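Local atomic coordinates of peptidoglycan N-acetylglucosamine deacetylase (PDB entry 5JMU), a protein that probably removes acetyl groups from N-acetylglucosamine of peptidoglycan, a zinc-dependent hydrolysis of a non-peptide carbon-nitrogen bond, and is represented here by its catalytic domain. Residues 22-27 against 194-199; 35-40 against 48-53; 42-47 against 202-207; 61-66 against 100-105; 113-118 against 182-187. One frame throughout, in Å; residues are numbered along the deposited sequence. Where two conformers were deposited one is given.

Contact 1: 22-27 against 194-199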
# COMPACT_ATOMS: atom_id res chain seq x y z
N ILE A 22 -5.36 -5.12 -11.86
CA ILE A 22 -5.57 -4.97 -10.41
C ILE A 22 -4.23 -4.99 -9.69
O ILE A 22 -3.45 -5.97 -9.80
CB ILE A 22 -6.47 -6.08 -9.84
CG1 ILE A 22 -7.83 -6.09 -10.57
CG2 ILE A 22 -6.68 -5.85 -8.32
CD1 ILE A 22 -8.67 -7.32 -10.26
N TYR A 23 -3.98 -3.93 -8.92
CA TYR A 23 -2.83 -3.91 -8.03
C TYR A 23 -3.39 -4.19 -6.64
O TYR A 23 -4.00 -3.29 -6.04
CB TYR A 23 -2.11 -2.56 -8.05
CG TYR A 23 -1.53 -2.15 -9.40
CD1 TYR A 23 -0.27 -2.58 -9.82
CD2 TYR A 23 -2.21 -1.23 -10.22
CE1 TYR A 23 0.26 -2.15 -11.04
CE2 TYR A 23 -1.69 -0.80 -11.45
CZ TYR A 23 -0.45 -1.26 -11.85
OH TYR A 23 0.06 -0.83 -13.06
N LEU A 24 -3.21 -5.41 -6.12
CA LEU A 24 -3.58 -5.67 -4.73
C LEU A 24 -2.50 -5.05 -3.85
O LEU A 24 -1.28 -5.25 -4.08
CB LEU A 24 -3.66 -7.18 -4.43
CG LEU A 24 -4.80 -7.92 -5.11
CD1 LEU A 24 -4.66 -9.43 -4.82
CD2 LEU A 24 -6.11 -7.39 -4.58
N THR A 25 -2.92 -4.25 -2.86
CA THR A 25 -1.95 -3.65 -1.95
C THR A 25 -2.37 -3.86 -0.52
O THR A 25 -3.56 -3.92 -0.20
CB THR A 25 -1.74 -2.13 -2.20
OG1 THR A 25 -2.88 -1.36 -1.71
CG2 THR A 25 -1.56 -1.88 -3.70
N PHE A 26 -1.39 -3.94 0.37
CA PHE A 26 -1.63 -4.29 1.78
C PHE A 26 -0.88 -3.34 2.70
O PHE A 26 0.38 -3.27 2.63
CB PHE A 26 -1.18 -5.75 2.03
CG PHE A 26 -1.95 -6.75 1.18
CD1 PHE A 26 -3.21 -7.20 1.61
CD2 PHE A 26 -1.43 -7.18 -0.04
CE1 PHE A 26 -3.98 -8.08 0.81
CE2 PHE A 26 -2.17 -8.06 -0.85
CZ PHE A 26 -3.45 -8.51 -0.43
N ASP A 27 -1.62 -2.69 3.60
CA ASP A 27 -1.04 -1.73 4.56
C ASP A 27 -0.94 -2.32 5.92
O ASP A 27 -1.72 -3.20 6.29
CB ASP A 27 -1.93 -0.48 4.76
CG ASP A 27 -1.80 0.55 3.65
OD1 ASP A 27 -1.19 0.26 2.61
OD2 ASP A 27 -2.41 1.62 3.87
N ASN A 194 -8.21 -13.29 4.47
CA ASN A 194 -8.90 -14.52 4.09
C ASN A 194 -9.80 -14.31 2.86
O ASN A 194 -10.32 -15.28 2.29
CB ASN A 194 -9.74 -15.06 5.26
CG ASN A 194 -8.89 -15.72 6.33
OD1 ASN A 194 -7.70 -15.99 6.11
ND2 ASN A 194 -9.51 -16.02 7.47
N ALA A 195 -9.97 -13.06 2.45
CA ALA A 195 -10.75 -12.73 1.26
C ALA A 195 -9.92 -12.82 -0.03
O ALA A 195 -10.46 -12.85 -1.12
CB ALA A 195 -11.32 -11.31 1.40
N VAL A 196 -8.61 -12.81 0.11
CA VAL A 196 -7.76 -12.58 -1.07
C VAL A 196 -7.89 -13.73 -2.09
O VAL A 196 -7.96 -13.49 -3.31
CB VAL A 196 -6.29 -12.40 -0.65
CG1 VAL A 196 -5.35 -12.43 -1.87
CG2 VAL A 196 -6.15 -11.08 0.13
N GLU A 197 -8.00 -14.97 -1.59
CA GLU A 197 -8.14 -16.09 -2.52
C GLU A 197 -9.35 -15.97 -3.47
O GLU A 197 -9.23 -16.13 -4.71
CB GLU A 197 -8.20 -17.42 -1.74
CG GLU A 197 -8.38 -18.62 -2.67
CD GLU A 197 -8.05 -19.96 -2.00
OE1 GLU A 197 -8.36 -20.14 -0.80
OE2 GLU A 197 -7.50 -20.83 -2.69
N GLN A 198 -10.53 -15.67 -2.93
CA GLN A 198 -11.71 -15.51 -3.76
C GLN A 198 -11.60 -14.29 -4.68
O GLN A 198 -12.08 -14.35 -5.81
CB GLN A 198 -12.94 -15.37 -2.91
CG GLN A 198 -13.43 -16.68 -2.35
CD GLN A 198 -14.46 -16.38 -1.27
OE1 GLN A 198 -15.66 -16.25 -1.55
NE2 GLN A 198 -14.00 -16.23 -0.04
N ILE A 199 -10.96 -13.21 -4.20
CA ILE A 199 -10.75 -12.04 -5.04
C ILE A 199 -9.89 -12.40 -6.26
O ILE A 199 -10.22 -12.03 -7.39
CB ILE A 199 -10.10 -10.89 -4.21
CG1 ILE A 199 -11.14 -10.31 -3.23
CG2 ILE A 199 -9.56 -9.77 -5.11
CD1 ILE A 199 -10.47 -9.48 -2.05

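Contact 2: 35-40 against 48-53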
# COMPACT_ATOMS: atom_id res chain seq x y z
N GLN A 35 2.42 -14.31 6.59
CA GLN A 35 2.94 -15.52 5.99
C GLN A 35 1.84 -16.28 5.21
O GLN A 35 2.04 -16.71 4.08
CB GLN A 35 3.56 -16.43 7.06
CG GLN A 35 4.04 -17.77 6.53
CD GLN A 35 5.15 -17.64 5.55
OE1 GLN A 35 4.99 -17.92 4.35
NE2 GLN A 35 6.31 -17.20 6.02
N GLY A 36 0.67 -16.42 5.83
CA GLY A 36 -0.43 -17.13 5.21
C GLY A 36 -0.87 -16.44 3.91
O GLY A 36 -1.21 -17.10 2.93
N LEU A 37 -0.87 -15.10 3.92
CA LEU A 37 -1.18 -14.31 2.73
C LEU A 37 -0.14 -14.59 1.64
O LEU A 37 -0.48 -14.78 0.47
CB LEU A 37 -1.21 -12.81 3.09
CG LEU A 37 -1.34 -11.87 1.88
CD1 LEU A 37 -2.58 -12.19 0.99
CD2 LEU A 37 -1.41 -10.42 2.38
N LEU A 38 1.14 -14.60 2.01
CA LEU A 38 2.19 -14.91 1.01
C LEU A 38 1.98 -16.29 0.36
O LEU A 38 2.26 -16.48 -0.83
CB LEU A 38 3.58 -14.82 1.64
CG LEU A 38 3.95 -13.41 2.06
CD1 LEU A 38 5.36 -13.50 2.69
CD2 LEU A 38 3.93 -12.47 0.85
N ASP A 39 1.50 -17.25 1.14
CA ASP A 39 1.27 -18.59 0.66
C ASP A 39 0.12 -18.57 -0.34
O ASP A 39 0.16 -19.26 -1.37
CB ASP A 39 0.94 -19.52 1.84
CG ASP A 39 2.15 -19.81 2.73
OD1 ASP A 39 3.28 -19.55 2.29
OD2 ASP A 39 1.97 -20.31 3.86
N VAL A 40 -0.92 -17.80 -0.04
CA VAL A 40 -2.05 -17.68 -0.99
C VAL A 40 -1.60 -17.03 -2.30
O VAL A 40 -1.96 -17.50 -3.40
CB VAL A 40 -3.22 -16.87 -0.39
CG1 VAL A 40 -4.26 -16.46 -1.46
CG2 VAL A 40 -3.90 -17.64 0.72
N ALA A 48 2.04 -8.78 -5.31
CA ALA A 48 1.29 -7.68 -4.73
C ALA A 48 2.26 -6.64 -4.21
O ALA A 48 3.48 -6.74 -4.40
CB ALA A 48 0.37 -8.20 -3.58
N THR A 49 1.71 -5.65 -3.51
CA THR A 49 2.52 -4.56 -3.00
C THR A 49 2.24 -4.43 -1.52
O THR A 49 1.08 -4.36 -1.13
CB THR A 49 2.17 -3.24 -3.71
OG1 THR A 49 2.32 -3.38 -5.12
CG2 THR A 49 3.07 -2.12 -3.22
N PHE A 50 3.30 -4.38 -0.70
CA PHE A 50 3.15 -4.23 0.75
C PHE A 50 3.66 -2.89 1.20
O PHE A 50 4.83 -2.56 0.97
CB PHE A 50 3.92 -5.36 1.46
CG PHE A 50 3.28 -6.70 1.22
CD1 PHE A 50 2.28 -7.18 2.05
CD2 PHE A 50 3.65 -7.44 0.09
CE1 PHE A 50 1.68 -8.45 1.81
CE2 PHE A 50 3.04 -8.68 -0.17
CZ PHE A 50 2.04 -9.18 0.70
N PHE A 51 2.78 -2.13 1.84
CA PHE A 51 3.17 -0.83 2.42
C PHE A 51 3.37 -1.07 3.91
O PHE A 51 2.40 -1.18 4.67
CB PHE A 51 2.09 0.22 2.13
CG PHE A 51 2.02 0.59 0.67
CD1 PHE A 51 2.90 1.52 0.15
CD2 PHE A 51 1.09 -0.01 -0.16
CE1 PHE A 51 2.84 1.91 -1.19
CE2 PHE A 51 1.03 0.35 -1.52
CZ PHE A 51 1.90 1.33 -2.04
N VAL A 52 4.65 -1.17 4.32
CA VAL A 52 4.97 -1.78 5.61
C VAL A 52 5.24 -0.79 6.76
O VAL A 52 5.49 0.42 6.55
CB VAL A 52 6.18 -2.75 5.45
CG1 VAL A 52 5.80 -3.89 4.47
CG2 VAL A 52 7.42 -2.03 4.97
N THR A 53 5.16 -1.33 7.99
CA THR A 53 5.37 -0.58 9.20
C THR A 53 6.28 -1.39 10.08
O THR A 53 6.54 -2.57 9.78
CB THR A 53 4.07 -0.35 10.02
OG1 THR A 53 3.66 -1.60 10.59
CG2 THR A 53 2.97 0.26 9.19

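Contact 3: 42-47 against 202-207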
# COMPACT_ATOMS: atom_id res chain seq x y z
N ASP A 42 1.33 -17.02 -3.58
CA ASP A 42 2.13 -18.03 -4.29
C ASP A 42 1.26 -19.09 -4.95
O ASP A 42 1.55 -19.55 -6.06
CB ASP A 42 3.09 -18.71 -3.34
CG ASP A 42 4.33 -17.90 -3.08
OD1 ASP A 42 4.55 -16.86 -3.77
OD2 ASP A 42 5.10 -18.31 -2.18
N LYS A 43 0.19 -19.50 -4.27
CA LYS A 43 -0.71 -20.50 -4.81
C LYS A 43 -1.27 -20.07 -6.18
O LYS A 43 -1.43 -20.91 -7.06
CB LYS A 43 -1.84 -20.77 -3.82
CG LYS A 43 -2.85 -21.80 -4.30
CD LYS A 43 -3.91 -22.02 -3.22
CE LYS A 43 -4.99 -23.01 -3.68
NZ LYS A 43 -6.04 -23.18 -2.62
N TYR A 44 -1.50 -18.77 -6.36
CA TYR A 44 -2.11 -18.24 -7.59
C TYR A 44 -1.07 -17.54 -8.45
O TYR A 44 -1.42 -16.95 -9.45
CB TYR A 44 -3.28 -17.28 -7.24
CG TYR A 44 -4.42 -18.10 -6.67
CD1 TYR A 44 -5.34 -18.72 -7.51
CD2 TYR A 44 -4.49 -18.36 -5.30
CE1 TYR A 44 -6.34 -19.52 -7.00
CE2 TYR A 44 -5.50 -19.19 -4.78
CZ TYR A 44 -6.41 -19.74 -5.62
OH TYR A 44 -7.39 -20.57 -5.11
N ASN A 45 0.20 -17.60 -8.02
CA ASN A 45 1.29 -16.96 -8.76
C ASN A 45 1.02 -15.47 -9.04
O ASN A 45 1.16 -14.98 -10.17
CB ASN A 45 1.53 -17.74 -10.05
CG ASN A 45 2.84 -17.33 -10.76
OD1 ASN A 45 3.83 -17.01 -10.12
ND2 ASN A 45 2.82 -17.35 -12.07
N VAL A 46 0.63 -14.75 -8.00
CA VAL A 46 0.31 -13.32 -8.08
C VAL A 46 1.29 -12.52 -7.23
O VAL A 46 1.64 -12.97 -6.13
CB VAL A 46 -1.16 -13.07 -7.57
CG1 VAL A 46 -1.41 -11.60 -7.16
CG2 VAL A 46 -2.20 -13.59 -8.66
N LYS A 47 1.72 -11.36 -7.74
CA LYS A 47 2.57 -10.46 -6.98
C LYS A 47 1.72 -9.29 -6.49
O LYS A 47 0.75 -8.88 -7.15
CB LYS A 47 3.76 -9.95 -7.78
CG LYS A 47 4.55 -11.09 -8.47
CD LYS A 47 4.96 -12.21 -7.45
CE LYS A 47 5.60 -13.39 -8.16
NZ LYS A 47 5.97 -14.47 -7.23
N TRP A 202 -11.86 -14.71 -8.69
CA TRP A 202 -12.81 -13.94 -9.49
C TRP A 202 -12.09 -13.11 -10.56
O TRP A 202 -12.48 -13.11 -11.74
CB TRP A 202 -13.66 -13.02 -8.60
CG TRP A 202 -14.63 -12.23 -9.42
CD1 TRP A 202 -15.90 -12.61 -9.80
CD2 TRP A 202 -14.40 -10.95 -10.00
NE1 TRP A 202 -16.45 -11.63 -10.58
CE2 TRP A 202 -15.56 -10.60 -10.70
CE3 TRP A 202 -13.32 -10.06 -9.97
CZ2 TRP A 202 -15.67 -9.38 -11.40
CZ3 TRP A 202 -13.43 -8.86 -10.65
CH2 TRP A 202 -14.59 -8.53 -11.33
N GLY A 203 -11.05 -12.40 -10.15
CA GLY A 203 -10.37 -11.54 -11.10
C GLY A 203 -9.79 -12.35 -12.24
O GLY A 203 -9.99 -12.00 -13.41
N GLN A 204 -9.13 -13.46 -11.92
CA GLN A 204 -8.50 -14.22 -12.99
C GLN A 204 -9.57 -14.83 -13.92
O GLN A 204 -9.37 -14.90 -15.15
CB GLN A 204 -7.57 -15.28 -12.41
CG GLN A 204 -6.34 -14.59 -11.80
CD GLN A 204 -5.21 -15.55 -11.44
OE1 GLN A 204 -5.44 -16.73 -11.14
NE2 GLN A 204 -3.99 -15.02 -11.40
N ALA A 205 -10.71 -15.21 -13.35
CA ALA A 205 -11.78 -15.78 -14.18
C ALA A 205 -12.49 -14.73 -15.04
O ALA A 205 -13.21 -15.08 -15.99
CB ALA A 205 -12.83 -16.51 -13.27
N ASN A 206 -12.32 -13.45 -14.70
CA ASN A 206 -12.99 -12.38 -15.45
C ASN A 206 -12.05 -11.50 -16.29
O ASN A 206 -12.41 -10.39 -16.65
CB ASN A 206 -13.79 -11.51 -14.50
CG ASN A 206 -15.09 -12.20 -14.09
OD1 ASN A 206 -16.08 -12.12 -14.82
ND2 ASN A 206 -15.05 -12.95 -12.97
N GLY A 207 -10.86 -11.99 -16.60
CA GLY A 207 -10.00 -11.31 -17.57
C GLY A 207 -9.09 -10.26 -16.96
O GLY A 207 -8.41 -9.52 -17.68
O HOH W 1 -3.49 -18.61 -10.76
O HOH W 2 -1.27 -16.11 -12.01

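Contact 4: 61-66 against 100-105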
# COMPACT_ATOMS: atom_id res chain seq x y z
N ASN A 61 11.03 -10.01 9.81
CA ASN A 61 11.64 -10.81 8.76
C ASN A 61 10.69 -11.12 7.61
O ASN A 61 11.15 -11.52 6.53
CB ASN A 61 12.16 -12.12 9.34
CG ASN A 61 11.03 -12.95 9.94
OD1 ASN A 61 10.21 -12.42 10.71
ND2 ASN A 61 10.96 -14.25 9.58
N MSE A 62 9.38 -10.90 7.80
CA MSE A 62 8.47 -11.05 6.65
C MSE A 62 8.70 -10.04 5.57
O MSE A 62 8.32 -10.27 4.42
CB MSE A 62 7.01 -10.98 7.08
CG MSE A 62 6.53 -12.16 7.89
SE MSE A 62 6.67 -13.88 6.93
CE MSE A 62 8.38 -14.41 7.48
N ILE A 63 9.35 -8.92 5.90
CA ILE A 63 9.68 -7.94 4.87
C ILE A 63 10.70 -8.56 3.90
O ILE A 63 10.59 -8.42 2.67
CB ILE A 63 10.23 -6.67 5.49
CG1 ILE A 63 9.12 -6.00 6.28
CG2 ILE A 63 10.86 -5.72 4.42
CD1 ILE A 63 9.63 -4.81 7.17
N ALA A 64 11.70 -9.25 4.45
CA ALA A 64 12.64 -9.98 3.61
C ALA A 64 11.92 -11.01 2.75
O ALA A 64 12.22 -11.16 1.59
CB ALA A 64 13.74 -10.67 4.47
N GLU A 65 10.98 -11.74 3.34
CA GLU A 65 10.24 -12.76 2.59
C GLU A 65 9.37 -12.16 1.47
O GLU A 65 9.24 -12.75 0.38
CB GLU A 65 9.37 -13.60 3.54
CG GLU A 65 8.88 -14.91 2.93
CD GLU A 65 10.00 -15.90 2.53
OE1 GLU A 65 11.12 -15.85 3.09
OE2 GLU A 65 9.74 -16.76 1.66
N GLU A 66 8.75 -11.01 1.75
CA GLU A 66 7.93 -10.36 0.72
C GLU A 66 8.78 -10.05 -0.51
O GLU A 66 8.39 -10.32 -1.66
CB GLU A 66 7.30 -9.07 1.27
CG GLU A 66 6.17 -9.38 2.27
CD GLU A 66 5.75 -8.18 3.11
OE1 GLU A 66 6.31 -7.06 2.97
OE2 GLU A 66 4.88 -8.38 4.01
N ASN A 100 12.59 3.01 5.86
CA ASN A 100 13.42 2.66 4.72
C ASN A 100 14.65 1.88 5.15
O ASN A 100 15.06 0.96 4.46
CB ASN A 100 13.87 3.92 3.97
CG ASN A 100 14.60 3.56 2.74
OD1 ASN A 100 13.99 3.12 1.78
ND2 ASN A 100 15.93 3.72 2.76
N SER A 101 15.24 2.27 6.27
CA SER A 101 16.44 1.59 6.76
C SER A 101 16.14 0.13 7.10
O SER A 101 16.96 -0.76 6.81
CB SER A 101 17.00 2.31 7.96
OG SER A 101 17.68 3.44 7.44
N ILE A 102 14.97 -0.12 7.70
CA ILE A 102 14.61 -1.51 7.99
C ILE A 102 14.41 -2.28 6.69
O ILE A 102 14.83 -3.46 6.57
CB ILE A 102 13.36 -1.59 8.89
CG1 ILE A 102 13.75 -1.16 10.31
CG2 ILE A 102 12.80 -3.00 8.90
CD1 ILE A 102 12.49 -0.74 11.15
N ILE A 103 13.79 -1.63 5.71
CA ILE A 103 13.60 -2.31 4.42
C ILE A 103 14.95 -2.62 3.77
O ILE A 103 15.16 -3.71 3.25
CB ILE A 103 12.73 -1.46 3.49
CG1 ILE A 103 11.33 -1.40 4.06
CG2 ILE A 103 12.71 -1.99 2.06
CD1 ILE A 103 10.43 -0.26 3.40
N LYS A 104 15.89 -1.71 3.86
CA LYS A 104 17.23 -1.95 3.32
C LYS A 104 17.93 -3.10 4.03
O LYS A 104 18.54 -3.98 3.39
CB LYS A 104 18.07 -0.67 3.45
CG LYS A 104 19.53 -0.87 3.17
CD LYS A 104 19.76 -1.12 1.70
CE LYS A 104 21.28 -0.97 1.42
NZ LYS A 104 21.74 -1.51 0.11
N ALA A 105 17.87 -3.09 5.37
CA ALA A 105 18.44 -4.17 6.21
C ALA A 105 17.88 -5.53 5.78
O ALA A 105 18.61 -6.51 5.60
CB ALA A 105 18.11 -3.90 7.70

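Contact 5: 113-118 against 182-187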
# COMPACT_ATOMS: atom_id res chain seq x y z
N ILE A 113 8.68 3.62 -3.32
CA ILE A 113 7.28 3.99 -3.30
C ILE A 113 6.84 4.04 -1.85
O ILE A 113 7.31 3.24 -1.03
CB ILE A 113 6.39 2.94 -4.07
CG1 ILE A 113 6.98 2.66 -5.46
CG2 ILE A 113 4.91 3.46 -4.19
CD1 ILE A 113 6.21 1.56 -6.28
N ILE A 114 5.97 5.00 -1.54
CA ILE A 114 5.38 5.10 -0.21
C ILE A 114 3.87 5.22 -0.28
O ILE A 114 3.29 5.51 -1.35
CB ILE A 114 5.95 6.32 0.60
CG1 ILE A 114 5.33 7.63 0.10
CG2 ILE A 114 7.46 6.39 0.47
CD1 ILE A 114 5.64 8.82 1.06
N ARG A 115 3.20 4.98 0.85
CA ARG A 115 1.79 5.34 0.99
C ARG A 115 1.68 6.11 2.29
O ARG A 115 1.99 5.58 3.36
CB ARG A 115 0.89 4.12 1.01
CG ARG A 115 -0.61 4.53 1.33
CD ARG A 115 -1.51 3.32 1.12
NE ARG A 115 -1.69 3.03 -0.29
CZ ARG A 115 -2.04 1.81 -0.75
NH1 ARG A 115 -2.20 0.80 0.12
NH2 ARG A 115 -2.26 1.59 -2.06
N PHE A 116 1.21 7.35 2.21
CA PHE A 116 1.03 8.14 3.41
C PHE A 116 0.00 7.50 4.33
O PHE A 116 -1.06 7.08 3.85
CB PHE A 116 0.52 9.53 3.05
CG PHE A 116 1.50 10.40 2.35
CD1 PHE A 116 2.53 11.06 3.04
CD2 PHE A 116 1.42 10.57 0.96
CE1 PHE A 116 3.43 11.92 2.38
CE2 PHE A 116 2.35 11.43 0.28
CZ PHE A 116 3.36 12.09 0.98
N PRO A 117 0.28 7.46 5.65
CA PRO A 117 -0.76 7.02 6.57
C PRO A 117 -1.99 7.93 6.48
O PRO A 117 -1.88 9.15 6.50
CB PRO A 117 -0.05 7.08 7.94
CG PRO A 117 1.42 6.73 7.57
CD PRO A 117 1.63 7.53 6.30
N GLY A 118 -3.15 7.30 6.29
CA GLY A 118 -4.40 8.00 6.09
C GLY A 118 -4.64 8.38 4.63
O GLY A 118 -5.68 8.96 4.30
N VAL A 182 -6.34 0.07 -7.94
CA VAL A 182 -5.41 -0.10 -6.82
C VAL A 182 -6.30 -0.35 -5.62
O VAL A 182 -7.03 0.54 -5.19
CB VAL A 182 -4.53 1.15 -6.58
CG1 VAL A 182 -3.64 0.97 -5.35
CG2 VAL A 182 -3.69 1.45 -7.85
N VAL A 183 -6.23 -1.57 -5.09
CA VAL A 183 -7.10 -2.02 -3.99
C VAL A 183 -6.40 -1.83 -2.66
O VAL A 183 -5.21 -2.22 -2.56
CB VAL A 183 -7.40 -3.51 -4.16
CG1 VAL A 183 -8.36 -4.02 -2.99
CG2 VAL A 183 -8.05 -3.78 -5.55
N LEU A 184 -7.07 -1.21 -1.69
CA LEU A 184 -6.53 -1.10 -0.35
C LEU A 184 -7.05 -2.19 0.56
O LEU A 184 -8.25 -2.24 0.80
CB LEU A 184 -6.93 0.26 0.28
CG LEU A 184 -6.63 0.53 1.77
CD1 LEU A 184 -5.09 0.49 1.99
CD2 LEU A 184 -7.18 1.88 2.18
N GLN A 185 -6.17 -3.06 1.05
CA GLN A 185 -6.48 -3.95 2.16
C GLN A 185 -5.39 -3.81 3.22
O GLN A 185 -4.36 -3.16 3.01
CB GLN A 185 -6.57 -5.42 1.73
CG GLN A 185 -7.77 -5.73 0.84
CD GLN A 185 -7.72 -7.17 0.34
OE1 GLN A 185 -7.22 -7.45 -0.77
NE2 GLN A 185 -8.23 -8.10 1.16
N HIS A 186 -5.61 -4.47 4.36
CA HIS A 186 -4.65 -4.43 5.45
C HIS A 186 -4.30 -5.85 5.82
O HIS A 186 -5.19 -6.60 6.26
CB HIS A 186 -5.27 -3.70 6.66
CG HIS A 186 -5.50 -2.23 6.43
ND1 HIS A 186 -6.55 -1.75 5.68
CD2 HIS A 186 -4.81 -1.14 6.85
CE1 HIS A 186 -6.50 -0.42 5.64
NE2 HIS A 186 -5.45 -0.03 6.34
N ASP A 187 -3.04 -6.24 5.68
CA ASP A 187 -2.74 -7.66 5.95
C ASP A 187 -2.64 -7.99 7.45
O ASP A 187 -2.44 -9.16 7.81
CB ASP A 187 -1.45 -8.15 5.22
CG ASP A 187 -0.20 -7.35 5.54
OD1 ASP A 187 -0.26 -6.11 5.53
OD2 ASP A 187 0.90 -7.95 5.74

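Contact 1: 22-27 against 194-199
L24 and F26 of strand 21-27 receive V196 and I199 from the early part of the helix that runs on to residue 205, a strand-to-helix layer in the distorted beta/alpha barrel of the NodB-type deacetylases. All four side chains are buried, and the contact is wholly apolar. Among the aliphatic groups, L24 points its two methyls at residues one turn apart on the helix. Its CD1 faces V196 CG1 at 4.3 Å, while CD2 lies 4.2 Å from I199 CG2. The backbone bond from I199 N to A195 O, 3.1 Å long, belongs to the turn that brings V196 and I199 to the same side. L37 and L41 of helix 34-43 also lie against this region, L37 on both F26 and V196. The aromatic contribution comes from F26. With V196 CG1 anti to the backbone N (chi1 169°), the other methyl, CG2, is left beside that nitrogen and comes in near the plane of the F26 ring, touching its edge 3.8 Å from both CE1 and CZ.

Contact 2: 35-40 against 48-53
L37 and L38 sit on helix 34-43, whose backbone stays well clear of the strand bearing F50: the nearest CA atoms, those of L38 and A48, are 9.3 Å apart. The two segments are the helix and second strand of a beta-alpha-beta unit that starts with strand 21-27, and strand 49-53 lies parallel to that first strand in the sheet. Within the helix, D39 N bonds to Q35 O at 3.0 Å, part of the regular turn from which the two leucines project. The gap between the backbones is bridged by the ring of F50, which reaches out to meet both leucines at its far end. L37 has CG anti to the backbone N (chi1 172°), which sends its chain straight at the incoming ring, so that the two side chains approach from opposite directions. L38, with CG beside the nitrogen instead (chi1 -67°), reaches the ring obliquely, and its CD2 is 3.8 Å from F50 CZ. Further contacts surround the ring: F26 of the first strand meets it with the planes at about 25°, and H71 packs against it in an edge-to-face manner. No polar bond crosses between the two segments. L37 CD2 makes the closest approach, lying near the ring plane at the edge of F50, 3.7 Å from CE1.

Contact 3: 42-47 against 202-207
Y44 and V46 meet a single side chain of the opposing segment, that of Q204, where the C-terminal ends of helices 34-43 and 196-205 come together at the rim of the beta/alpha barrel. The Q204 side chain is extended beyond CG, and its amide divides its two ends between the partners. V46 CG2 lies 3.6 Å from Q204 NE2, and Q204 OE1 comes near the ring plane of Y44 at its edge, with ring and amide planes 68° apart. Direct hydrogen bonds are absent; two waters make the polar connection instead. Both donate to Y44 O. One also donates to Q204 OE1 at 2.7 Å, whereas the other accepts from Q204 NE2 at 3.0 Å, so the amide and the carbonyl are clasped by a pair of bridges. What offers this carbonyl is the helix end: N45 takes up positive phi (54°) in a Schellman motif, and its N bonds back to D42 O. Farther out, Y44 OH is hydrogen-bonded to E197, which also forms a salt bridge with K43. On the other helix, N206 turns its amide back to the last turn, N206 ND2 giving a bond to W202 O of 2.9 Å at 167°.

Contact 4: 61-66 against 100-105
E66 N bonds to O of M62, a selenomethionine in the crystal, at 2.8 Å, closing a turn of the helix that presents I63 to I102 and I103. No polar bond crosses between the segments; the link is made by three isoleucines, with I63 facing both of the others. I63 CD1 comes within 4.0 Å of I102 CG2, the two side chains crossing at about a right angle. The backbones are close here, with I63 CA and I103 CA 6.9 Å apart. Helices 61-68 and 89-107 are neighbours in the outer helical layer of the barrel, and both rest on strand 72-77: I63 touches V73, and I103 touches I75. From helix 89-107, M99, Q106 and T107 also touch I63. CG2 of I63, the branch anti to the backbone N, turns instead to I103 CG1 at a looser 4.4 Å.

Contact 5: 113-118 against 182-187
Just before R115, which alone reaches across to V182 and L184, the backbone runs as the short strand 113-114, paired through I114 with L146. R115 then sends its chain toward strand 180-186. CG lies anti to the backbone N (chi1 174°), and a bend at chi3 (-73°) swings the guanidinium in. V182 CG1 stands at the guanidinium edge, 3.6 Å from R115 NH2, while L184 CD1 approaches R115 NH1 obliquely at 3.5 Å. These two side chains flank a group held by polar partners elsewhere: NH1 makes a salt bridge with D27 and a hydrogen bond to T25, and NH2 bonds to the carbonyl of D149. R115 O accepts a bond from H76, a zinc ligand, which probably helps to orient that imidazole. After it, F116 packs on helix 132-142 and P117 lies against H76. R115 and P117 match the R-x-P motif, L184 and H186 the L-x-H motif, and D27 with zinc ligand D28 the D-D pair, consistent with the active site of a family 4 carbohydrate esterase.

Overall arrangement
Contacts 1, 2, 4 and 5 are buried, whereas contact 3 lies partly open at the rim, and its chemistry follows: water bridges there, methyl and ring packing in contacts 1 and 2, aliphatic packing alone in contact 4. Contacts 1 and 2 share the central sheet, their strands being joined by bonds such as F26 N to T49 O, and contacts 1 and 3 use successive parts of helix 196-205. Contact 3 continues helix 34-43 of contact 2. Contact 4 belongs to the helical layer beyond, touching contact 2 where E66 meets F50 and E65 meets L38. Contact 5, closest to the chain's centre, brings the charged R115 into the barrel interior, paired with D27 of contact 1.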